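PDB 1O59: allantoicase from Saccharomyces cerevisiae, which catalyses the hydrolysis of allantoate to (S)-ureidoglycolate and urea, letting yeast use purines as a secondary nitrogen source when primary sources are limiting. Local coordinates for residues A[272-277]-A[348-353]. Residues are numbered along the deposited sequence; the frame is centred on the assembly and turned at random.
Sequences EKIIVD and KRIRVW
An antiparallel beta ladder with a classic bulge at each end pairs Glu-272 to Asp-277 with Lys-348 to Trp-353. At one end Glu-272 and Lys-273 both face Trp-353, whose O accepts from Glu-272 N at 2.7 Å and, less closely, from Lys-273 N. At the other, Lys-348 and Arg-349 face Asp-277, whose O takes Arg-349 N and a weak bond from Lys-348 N. Between them Ile-275 and Arg-351 exchange two bonds, Ile-275 N meeting Arg-351 O at 2.9 Å and almost straight (172°). Strand 270-277 also pairs antiparallel with strand 323-331, and strand 346-354 with strands 208-209 and 246-247, so the ladder lies within an antiparallel sheet, both its strands belonging to the second allantoicase repeat. A wholly aliphatic cluster forms on one face: Ile-350 CD1 reaches Ile-274 CG2 at 4.2 Å and also touches Val-276 CG2, because CG1 stands anti to the backbone N (chi1 -172°) and the chain stays extended. The other face is mixed. Lys-273 runs alongside Trp-353 and, in one of its two deposited conformers, bends at its end to set NZ over the indole, 4.2 Å from the centroid of the five-membered ring, a cation-pi contact that holds for this conformer, while Ile-275 CD1 comes obliquely to Trp-353 NE1 at 4.1 Å. A leucine in place of Trp-353 would probably leave Ile-275 CD1 less covered and deprive the Lys-273 ammonium, in that conformer, of its aromatic partner. Farther along, a water donates to Asp-277 OD2 and accepts a weak hydrogen bond from Arg-351 NH2; Asp-277 OD1 forms a salt bridge with Arg-238, and Arg-351 NH1 bonds to Leu-235 O.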
ATOM      1  N   GLU A 272     -17.095 -10.083  15.571  1.00 66.04           N
ATOM      2  CA  GLU A 272     -16.776 -11.208  16.433  1.00 67.25           C
ATOM      3  C   GLU A 272     -15.661 -10.888  17.436  1.00 67.07           C
ATOM      4  O   GLU A 272     -15.729 -11.226  18.606  1.00 66.07           O
ATOM      5  CB  GLU A 272     -16.315 -12.366  15.548  1.00 67.75           C
ATOM      6  CG  GLU A 272     -16.904 -13.706  15.938  1.00 72.35           C
ATOM      7  CD  GLU A 272     -15.961 -14.552  16.756  1.00 76.85           C
ATOM      8  OE1 GLU A 272     -14.806 -14.796  16.269  1.00 77.71           O
ATOM      9  OE2 GLU A 272     -16.418 -14.978  17.866  1.00 78.52           O
ATOM     10  N   LYS A 273     -14.632 -10.214  16.940  1.00 67.67           N
ATOM     11  CA  LYS A 273     -13.317 -10.275  17.531  1.00 67.95           C
ATOM     12  C   LYS A 273     -12.484  -9.146  16.953  1.00 67.43           C
ATOM     13  O   LYS A 273     -12.411  -8.979  15.733  1.00 67.39           O
ATOM     14  CB  LYS A 273     -12.683 -11.611  17.144  1.00 68.10           C
ATOM     15  CG  LYS A 273     -11.777 -12.215  18.171  1.00 69.12           C
ATOM     16  CD  LYS A 273     -10.726 -13.136  17.493  1.00 69.61           C
ATOM     17  CE  LYS A 273     -11.267 -14.450  16.881  0.65 70.19           C
ATOM     18  NZ  LYS A 273     -10.587 -14.780  15.566  0.65 67.92           N
ATOM     19  N   ILE A 274     -11.870  -8.364  17.830  1.00 67.24           N
ATOM     20  CA  ILE A 274     -10.868  -7.391  17.417  1.00 66.91           C
ATOM     21  C   ILE A 274      -9.500  -7.755  18.013  1.00 66.91           C
ATOM     22  O   ILE A 274      -9.381  -8.123  19.168  1.00 66.18           O
ATOM     23  CB  ILE A 274     -11.302  -5.968  17.760  1.00 66.63           C
ATOM     24  CG1 ILE A 274     -12.587  -5.638  16.982  1.00 67.06           C
ATOM     25  CG2 ILE A 274     -10.191  -4.995  17.411  1.00 67.34           C
ATOM     26  CD1 ILE A 274     -13.118  -4.201  17.135  1.00 66.52           C
ATOM     27  N   ILE A 275      -8.482  -7.683  17.169  1.00 67.52           N
ATOM     28  CA  ILE A 275      -7.110  -8.008  17.552  1.00 67.89           C
ATOM     29  C   ILE A 275      -6.192  -6.804  17.326  1.00 67.26           C
ATOM     30  O   ILE A 275      -6.119  -6.271  16.234  1.00 67.52           O
ATOM     31  CB  ILE A 275      -6.585  -9.224  16.757  1.00 67.73           C
ATOM     32  CG1 ILE A 275      -7.563 -10.402  16.850  1.00 67.54           C
ATOM     33  CG2 ILE A 275      -5.202  -9.615  17.273  1.00 68.79           C
ATOM     34  CD1 ILE A 275      -7.095 -11.618  16.049  1.00 68.04           C
ATOM     35  N   VAL A 276      -5.507  -6.390  18.380  1.00 67.01           N
ATOM     36  CA  VAL A 276      -4.504  -5.343  18.299  1.00 66.62           C
ATOM     37  C   VAL A 276      -3.149  -5.974  18.636  1.00 66.30           C
ATOM     38  O   VAL A 276      -2.941  -6.522  19.730  1.00 65.40           O
ATOM     39  CB  VAL A 276      -4.864  -4.199  19.235  1.00 66.63           C
ATOM     40  CG1 VAL A 276      -3.850  -3.102  19.178  1.00 66.98           C
ATOM     41  CG2 VAL A 276      -6.190  -3.646  18.861  1.00 67.55           C
ATOM     42  N   ASP A 277      -2.249  -5.902  17.657  1.00 66.23           N
ATOM     43  CA  ASP A 277      -0.972  -6.593  17.692  1.00 65.98           C
ATOM     44  C   ASP A 277       0.189  -5.623  17.793  1.00 65.35           C
ATOM     45  O   ASP A 277       0.397  -4.789  16.902  1.00 66.10           O
ATOM     46  CB  ASP A 277      -0.839  -7.408  16.414  1.00 66.22           C
ATOM     47  CG  ASP A 277       0.305  -8.386  16.446  1.00 67.54           C
ATOM     48  OD1 ASP A 277       1.103  -8.469  17.432  1.00 68.51           O
ATOM     49  OD2 ASP A 277       0.430  -9.171  15.498  1.00 71.34           O
ATOM     50  N   LYS A 348       1.662  -3.040  15.403  1.00 65.19           N
ATOM     51  CA  LYS A 348       1.900  -3.721  14.115  1.00 65.12           C
ATOM     52  C   LYS A 348       0.625  -3.894  13.252  1.00 64.52           C
ATOM     53  O   LYS A 348       0.636  -3.615  12.072  1.00 63.73           O
ATOM     54  CB  LYS A 348       2.556  -5.084  14.348  1.00 64.35           C
ATOM     55  CG  LYS A 348       3.239  -5.706  13.133  1.00 63.98           C
ATOM     56  CD  LYS A 348       4.385  -4.825  12.601  1.00 62.48           C
ATOM     57  CE  LYS A 348       5.665  -5.077  13.316  1.00 60.46           C
ATOM     58  NZ  LYS A 348       6.266  -6.356  12.790  1.00 57.90           N
ATOM     59  N   ARG A 349      -0.448  -4.404  13.847  1.00 63.82           N
ATOM     60  CA  ARG A 349      -1.642  -4.722  13.093  1.00 63.04           C
ATOM     61  C   ARG A 349      -2.890  -4.498  13.890  1.00 63.24           C
ATOM     62  O   ARG A 349      -2.875  -4.515  15.139  1.00 62.49           O
ATOM     63  CB  ARG A 349      -1.633  -6.178  12.653  1.00 62.87           C
ATOM     64  CG  ARG A 349      -0.438  -6.592  11.792  1.00 62.70           C
ATOM     65  CD  ARG A 349      -0.451  -6.088  10.363  1.00 63.05           C
ATOM     66  NE  ARG A 349       0.686  -6.656   9.657  1.00 62.00           N
ATOM     67  CZ  ARG A 349       1.839  -6.066   9.466  1.00 59.89           C
ATOM     68  NH1 ARG A 349       2.075  -4.850   9.895  1.00 63.47           N
ATOM     69  NH2 ARG A 349       2.801  -6.723   8.871  1.00 61.52           N
ATOM     70  N   ILE A 350      -3.975  -4.263  13.145  1.00 63.78           N
ATOM     71  CA  ILE A 350      -5.329  -4.413  13.679  1.00 63.86           C
ATOM     72  C   ILE A 350      -6.207  -5.296  12.775  1.00 63.17           C
ATOM     73  O   ILE A 350      -6.179  -5.227  11.534  1.00 61.56           O
ATOM     74  CB  ILE A 350      -5.998  -3.041  14.015  1.00 64.46           C
ATOM     75  CG1 ILE A 350      -7.337  -3.292  14.744  1.00 64.85           C
ATOM     76  CG2 ILE A 350      -6.223  -2.174  12.764  1.00 65.23           C
ATOM     77  CD1 ILE A 350      -7.944  -2.047  15.335  1.00 63.75           C
ATOM     78  N   ARG A 351      -6.939  -6.179  13.437  1.00 63.40           N
ATOM     79  CA  ARG A 351      -7.752  -7.171  12.767  1.00 63.82           C
ATOM     80  C   ARG A 351      -9.110  -6.993  13.332  1.00 63.79           C
ATOM     81  O   ARG A 351      -9.238  -6.876  14.540  1.00 64.96           O
ATOM     82  CB  ARG A 351      -7.291  -8.613  13.048  1.00 63.92           C
ATOM     83  CG  ARG A 351      -5.816  -8.841  12.965  1.00 63.91           C
ATOM     84  CD  ARG A 351      -5.236  -8.439  11.651  1.00 64.43           C
ATOM     85  NE  ARG A 351      -3.940  -9.025  11.422  1.00 64.43           N
ATOM     86  CZ  ARG A 351      -3.191  -8.800  10.356  1.00 66.36           C
ATOM     87  NH1 ARG A 351      -3.610  -7.972   9.400  1.00 67.49           N
ATOM     88  NH2 ARG A 351      -2.011  -9.417  10.251  1.00 67.07           N
ATOM     89  N   VAL A 352     -10.105  -6.973  12.462  1.00 63.65           N
ATOM     90  CA  VAL A 352     -11.496  -6.844  12.851  1.00 63.85           C
ATOM     91  C   VAL A 352     -12.250  -7.982  12.195  1.00 63.86           C
ATOM     92  O   VAL A 352     -12.689  -7.886  11.038  1.00 64.13           O
ATOM     93  CB  VAL A 352     -12.076  -5.485  12.413  1.00 63.87           C
ATOM     94  CG1 VAL A 352     -13.491  -5.338  12.874  1.00 64.59           C
ATOM     95  CG2 VAL A 352     -11.208  -4.339  12.964  1.00 64.15           C
ATOM     96  N   TRP A 353     -12.379  -9.070  12.941  1.00 63.58           N
ATOM     97  CA  TRP A 353     -13.079 -10.244  12.448  1.00 63.62           C
ATOM     98  C   TRP A 353     -14.598 -10.175  12.661  1.00 63.14           C
ATOM     99  O   TRP A 353     -15.079  -9.914  13.752  1.00 62.92           O
ATOM    100  CB  TRP A 353     -12.531 -11.486  13.104  1.00 63.70           C
ATOM    101  CG  TRP A 353     -11.171 -11.873  12.620  1.00 64.09           C
ATOM    102  CD1 TRP A 353      -9.989 -11.558  13.185  1.00 63.92           C
ATOM    103  CD2 TRP A 353     -10.870 -12.707  11.494  1.00 63.98           C
ATOM    104  NE1 TRP A 353      -8.956 -12.118  12.474  1.00 64.99           N
ATOM    105  CE2 TRP A 353      -9.478 -12.849  11.439  1.00 64.17           C
ATOM    106  CE3 TRP A 353     -11.639 -13.348  10.531  1.00 63.74           C
ATOM    107  CZ2 TRP A 353      -8.843 -13.584  10.454  1.00 63.61           C
ATOM    108  CZ3 TRP A 353     -11.008 -14.076   9.549  1.00 64.27           C
ATOM    109  CH2 TRP A 353      -9.625 -14.195   9.525  1.00 63.54           C
TER
HETATM  110  O   HOH W   1      -1.595 -10.471  13.525  1.00 51.57           O